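Side-chain contacts in catalase-3 (Neurospora crassa, PDB 4AJ9), which breaks down hydrogen peroxide into water and oxygen with the help of heme, which is consistent with a role in protecting cells from peroxide: residues S469-N473 with E474-K478; E567-A570 with S571-Q575. All coordinates share one frame; numbering follows the deposited sequence.

How the contacts relate
Following the chain from the N terminus, contact 1 comes first: residues 469-478 turn the loop after helix 454-468 into helix 474-487, in the catalase-related immune-responsive region. Contact 2 follows in series, neither crossing nor enclosing the first; residues 567-575 close the bend between strands 561-566 and 575-576 in the C-terminal domain of long catalases. Both are local turns within one continuous run of chain, one capping a helix and the other leading into strand 575-576. Their centres lie about 49 Å apart and they do not touch. Both nevertheless meet the second subunit, where Lys477 of contact 1 packs on Leu569 of that neighbouring copy.

Contact 1: residues S469-N473 with E474-K478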
loop_
_atom_site.group_PDB
_atom_site.type_symbol
_atom_site.label_atom_id
_atom_site.label_comp_id
_atom_site.label_asym_id
_atom_site.label_seq_id
_atom_site.Cartn_x
_atom_site.Cartn_y
_atom_site.Cartn_z
ATOM N N SER C 469 -11.990 -5.842 -39.899
ATOM C CA SER C 469 -12.733 -7.065 -40.147
ATOM C C SER C 469 -12.974 -7.844 -38.853
ATOM O O SER C 469 -13.761 -8.790 -38.842
ATOM C CB SER C 469 -12.020 -7.941 -41.180
ATOM O OG SER C 469 -11.010 -8.727 -40.580
ATOM N N HIS C 470 -12.313 -7.438 -37.766
ATOM C CA HIS C 470 -12.573 -8.036 -36.452
ATOM C C HIS C 470 -13.745 -7.373 -35.736
ATOM O O HIS C 470 -14.236 -7.891 -34.729
ATOM C CB HIS C 470 -11.337 -7.966 -35.548
ATOM C CG HIS C 470 -10.246 -8.913 -35.936
ATOM N ND1 HIS C 470 -9.370 -8.654 -36.966
ATOM C CD2 HIS C 470 -9.889 -10.117 -35.431
ATOM C CE1 HIS C 470 -8.516 -9.656 -37.079
ATOM N NE2 HIS C 470 -8.811 -10.558 -36.162
ATOM N N VAL C 471 -14.185 -6.223 -36.242
ATOM C CA VAL C 471 -15.272 -5.483 -35.602
ATOM C C VAL C 471 -16.602 -6.148 -35.892
ATOM O O VAL C 471 -17.023 -6.219 -37.046
ATOM C CB VAL C 471 -15.309 -4.017 -36.078
ATOM C CG1 VAL C 471 -16.469 -3.271 -35.435
ATOM C CG2 VAL C 471 -13.975 -3.333 -35.767
ATOM N N THR C 472 -17.255 -6.652 -34.848
ATOM C CA THR C 472 -18.530 -7.346 -35.017
ATOM C C THR C 472 -19.693 -6.413 -35.340
ATOM O O THR C 472 -20.608 -6.782 -36.088
ATOM C CB THR C 472 -18.902 -8.165 -33.773
ATOM O OG1 THR C 472 -19.284 -7.278 -32.716
ATOM C CG2 THR C 472 -17.725 -9.017 -33.326
ATOM N N ASN C 473 -19.681 -5.218 -34.762
ATOM C CA ASN C 473 -20.803 -4.298 -34.932
ATOM C C ASN C 473 -20.780 -3.621 -36.297
ATOM O O ASN C 473 -19.828 -2.924 -36.631
ATOM C CB ASN C 473 -20.818 -3.237 -33.835
ATOM C CG ASN C 473 -22.024 -2.322 -33.938
ATOM O OD1 ASN C 473 -22.067 -1.404 -34.768
ATOM N ND2 ASN C 473 -23.016 -2.578 -33.107
ATOM N N GLU C 474 -21.831 -3.829 -37.087
ATOM C CA GLU C 474 -21.869 -3.298 -38.447
ATOM C C GLU C 474 -21.829 -1.767 -38.496
ATOM O O GLU C 474 -21.091 -1.197 -39.302
ATOM C CB GLU C 474 -23.093 -3.820 -39.214
ATOM C CG GLU C 474 -23.188 -3.310 -40.642
ATOM C CD GLU C 474 -22.461 -4.202 -41.645
ATOM O OE1 GLU C 474 -21.450 -4.842 -41.275
ATOM O OE2 GLU C 474 -22.914 -4.269 -42.808
ATOM N N GLN C 475 -22.621 -1.096 -37.659
ATOM C CA GLN C 475 -22.610 0.375 -37.680
ATOM C C GLN C 475 -21.222 0.938 -37.395
ATOM O O GLN C 475 -20.806 1.932 -37.998
ATOM C CB GLN C 475 -23.625 0.974 -36.704
ATOM C CG GLN C 475 -23.781 2.491 -36.856
ATOM C CD GLN C 475 -24.134 2.882 -38.284
ATOM O OE1 GLN C 475 -24.950 2.227 -38.929
ATOM N NE2 GLN C 475 -23.499 3.935 -38.792
ATOM N N VAL C 476 -20.506 0.315 -36.461
ATOM C CA VAL C 476 -19.154 0.759 -36.157
ATOM C C VAL C 476 -18.266 0.672 -37.400
ATOM O O VAL C 476 -17.541 1.617 -37.716
ATOM C CB VAL C 476 -18.538 0.003 -34.948
ATOM C CG1 VAL C 476 -17.052 0.303 -34.832
ATOM C CG2 VAL C 476 -19.274 0.383 -33.653
ATOM N N LYS C 477 -18.330 -0.446 -38.125
ATOM C CA LYS C 477 -17.577 -0.552 -39.373
ATOM C C LYS C 477 -17.950 0.558 -40.360
ATOM O O LYS C 477 -17.080 1.098 -41.036
ATOM C CB LYS C 477 -17.716 -1.941 -40.014
ATOM C CG LYS C 477 -16.798 -2.992 -39.377
ATOM C CD LYS C 477 -17.005 -4.385 -39.967
ATOM C CE LYS C 477 -18.360 -4.970 -39.582
ATOM N NZ LYS C 477 -18.524 -6.356 -40.121
ATOM N N LYS C 478 -19.237 0.902 -40.439
ATOM C CA LYS C 478 -19.669 1.950 -41.362
ATOM C C LYS C 478 -19.157 3.307 -40.907
ATOM O O LYS C 478 -18.766 4.141 -41.725
ATOM C CB LYS C 478 -21.190 1.987 -41.490
ATOM C CG LYS C 478 -21.779 0.805 -42.234
ATOM C CD LYS C 478 -23.296 0.930 -42.285
ATOM C CE LYS C 478 -23.924 -0.204 -43.084
ATOM N NZ LYS C 478 -25.399 -0.256 -42.868
HETATM O O HOH W 1 -16.376 -7.921 -39.060
#
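Asn473 is the N-cap of helix 474-487, and its side chain reaches forward to accept from the amide of Val476. Asn473 CG lies anti to the backbone N (chi1 -176°), which brings Asn473 OD1 to 2.9 Å from Val476 N; the donor lies in the carbonyl plane and the N-H points nearly straight at the oxygen (158°). The backbone carbonyl starts the helical pattern, Asn473 O accepting from Lys477 N at 3.3 Å. Lys477 runs back along the loop: its CG rests against Val471 CB at 3.8 Å, and a bend at chi3 (-69°) carries the chain past the oxygen end of the Val471 carbonyl, Lys477 CE coming to 3.1 Å from Val471 O. There Lys477 NZ donates to a water 2.9 Å away, itself donating to Ser469 O and Val471 O, and salt-bridges Glu474 OE1 at 3.5 Å. Val471 CG1 meets Val476 CG1 at 3.7 Å, the two side chains crossing at about a right angle. Asp174 accepts from the amides of Thr472 and Asn473, and Val471 packs on Trp177 of helix 174-182. The capped turn thus joins helix 454-468 to helix 474-487, with Tyr401 of the third subunit lying against Val476.

Contact 2: residues E567-A570 with S571-Q575; sequences EYLA and SGVDQ
Ala570 to Val573 form a type II beta turn, closed by Val573 N donating to Ala570 O at 3.1 Å, the donor standing 40° out of the carbonyl plane; just before it, Leu569 is the centre of an inverse gamma turn in which Ala570 N reaches Tyr568 O at 2.8 Å. Gly572 takes the third position with phi 94°, where a side chain would be jammed against the preceding carbonyl oxygen. Val573 points into the bend. Val573 CG1, anti to the backbone N (chi1 178°), comes within 3.5 Å of Tyr568 O and meets Leu569 CD2 at 3.9 Å, the two side chains crossing obliquely. The other branch faces the methyl of Ala570, with Val573 CG2 at 4.1 Å from Ala570 CB. These successive turns connect strand 561-566 to strand 575-576, an outermost strand of the parallel sheet within this chain, in the C-terminal domain of this long catalase, a domain of the glutaminase I clan. Leu545 of helix 544-557 touches both Ala570 and Val573, so these two residues join the turn to that helix. With an alanine at Val573, Leu569 CD2 and Ala570 CB would probably lose their apolar contact across the turn, and a gap is likely to open beside Leu545. Beyond the turn, Asp574 binds Lys552 in a salt bridge and accepts from Val564 N, just before strand 575-576. At the start of the turns, Leu569 packs on Leu499 of the second subunit and makes backbone hydrogen bonds to that subunit, while Tyr568 lies against its Val497.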
loop_
_atom_site.group_PDB
_atom_site.type_symbol
_atom_site.label_atom_id
_atom_site.label_comp_id
_atom_site.label_asym_id
_atom_site.label_seq_id
_atom_site.Cartn_x
_atom_site.Cartn_y
_atom_site.Cartn_z
ATOM N N GLU C 567 19.446 -30.851 -37.908
ATOM C CA GLU C 567 18.477 -31.755 -37.305
ATOM C C GLU C 567 18.693 -31.880 -35.807
ATOM O O GLU C 567 17.731 -31.979 -35.046
ATOM C CB GLU C 567 18.553 -33.140 -37.953
ATOM C CG GLU C 567 18.182 -33.155 -39.428
ATOM C CD GLU C 567 19.381 -32.984 -40.340
ATOM O OE1 GLU C 567 20.416 -32.436 -39.892
ATOM O OE2 GLU C 567 19.279 -33.404 -41.510
ATOM N N TYR C 568 19.959 -31.880 -35.398
ATOM C CA TYR C 568 20.332 -31.944 -33.986
ATOM C C TYR C 568 21.620 -31.162 -33.768
ATOM O O TYR C 568 22.250 -30.710 -34.726
ATOM C CB TYR C 568 20.481 -33.396 -33.490
ATOM C CG TYR C 568 21.545 -34.221 -34.201
ATOM C CD1 TYR C 568 22.870 -34.189 -33.793
ATOM C CD2 TYR C 568 21.211 -35.045 -35.268
ATOM C CE1 TYR C 568 23.842 -34.948 -34.439
ATOM C CE2 TYR C 568 22.170 -35.801 -35.922
ATOM C CZ TYR C 568 23.479 -35.751 -35.502
ATOM O OH TYR C 568 24.424 -36.510 -36.156
ATOM N N LEU C 569 22.025 -31.009 -32.516
ATOM C CA LEU C 569 23.148 -30.136 -32.216
ATOM C C LEU C 569 24.500 -30.810 -32.411
ATOM O O LEU C 569 25.244 -30.997 -31.453
ATOM C CB LEU C 569 23.043 -29.599 -30.790
ATOM C CG LEU C 569 21.811 -28.743 -30.499
ATOM C CD1 LEU C 569 21.855 -28.288 -29.062
ATOM C CD2 LEU C 569 21.719 -27.546 -31.459
ATOM N N ALA C 570 24.822 -31.164 -33.650
ATOM C CA ALA C 570 26.152 -31.675 -33.953
ATOM C C ALA C 570 27.153 -30.539 -33.757
ATOM O O ALA C 570 26.759 -29.400 -33.487
ATOM C CB ALA C 570 26.208 -32.197 -35.376
ATOM N N SER C 571 28.441 -30.839 -33.880
ATOM C CA SER C 571 29.458 -29.797 -33.789
ATOM C C SER C 571 29.200 -28.739 -34.854
ATOM O O SER C 571 28.996 -29.063 -36.015
ATOM C CB SER C 571 30.857 -30.387 -33.966
ATOM O OG SER C 571 31.841 -29.368 -33.935
ATOM N N GLY C 572 29.187 -27.475 -34.446
ATOM C CA GLY C 572 28.972 -26.382 -35.374
ATOM C C GLY C 572 27.530 -25.922 -35.483
ATOM O O GLY C 572 27.250 -24.882 -36.067
ATOM N N VAL C 573 26.604 -26.696 -34.927
ATOM C CA VAL C 573 25.187 -26.361 -35.028
ATOM C C VAL C 573 24.725 -25.485 -33.865
ATOM O O VAL C 573 24.957 -25.808 -32.703
ATOM C CB VAL C 573 24.325 -27.628 -35.092
ATOM C CG1 VAL C 573 22.850 -27.259 -35.139
ATOM C CG2 VAL C 573 24.724 -28.467 -36.303
ATOM N N ASP C 574 24.067 -24.376 -34.181
ATOM C CA ASP C 574 23.646 -23.436 -33.147
ATOM C C ASP C 574 22.214 -23.681 -32.689
ATOM O O ASP C 574 21.855 -23.318 -31.567
ATOM C CB ASP C 574 23.776 -21.987 -33.628
ATOM C CG ASP C 574 25.187 -21.638 -34.052
ATOM O OD1 ASP C 574 26.106 -21.711 -33.211
ATOM O OD2 ASP C 574 25.375 -21.264 -35.227
ATOM N N GLN C 575 21.402 -24.280 -33.559
ATOM C CA GLN C 575 19.981 -24.470 -33.272
ATOM C C GLN C 575 19.443 -25.642 -34.088
ATOM O O GLN C 575 19.873 -25.860 -35.219
ATOM C CB GLN C 575 19.206 -23.195 -33.629
ATOM C CG GLN C 575 17.831 -23.069 -33.009
ATOM C CD GLN C 575 17.162 -21.741 -33.364
ATOM O OE1 GLN C 575 17.165 -21.326 -34.525
ATOM N NE2 GLN C 575 16.584 -21.075 -32.365
#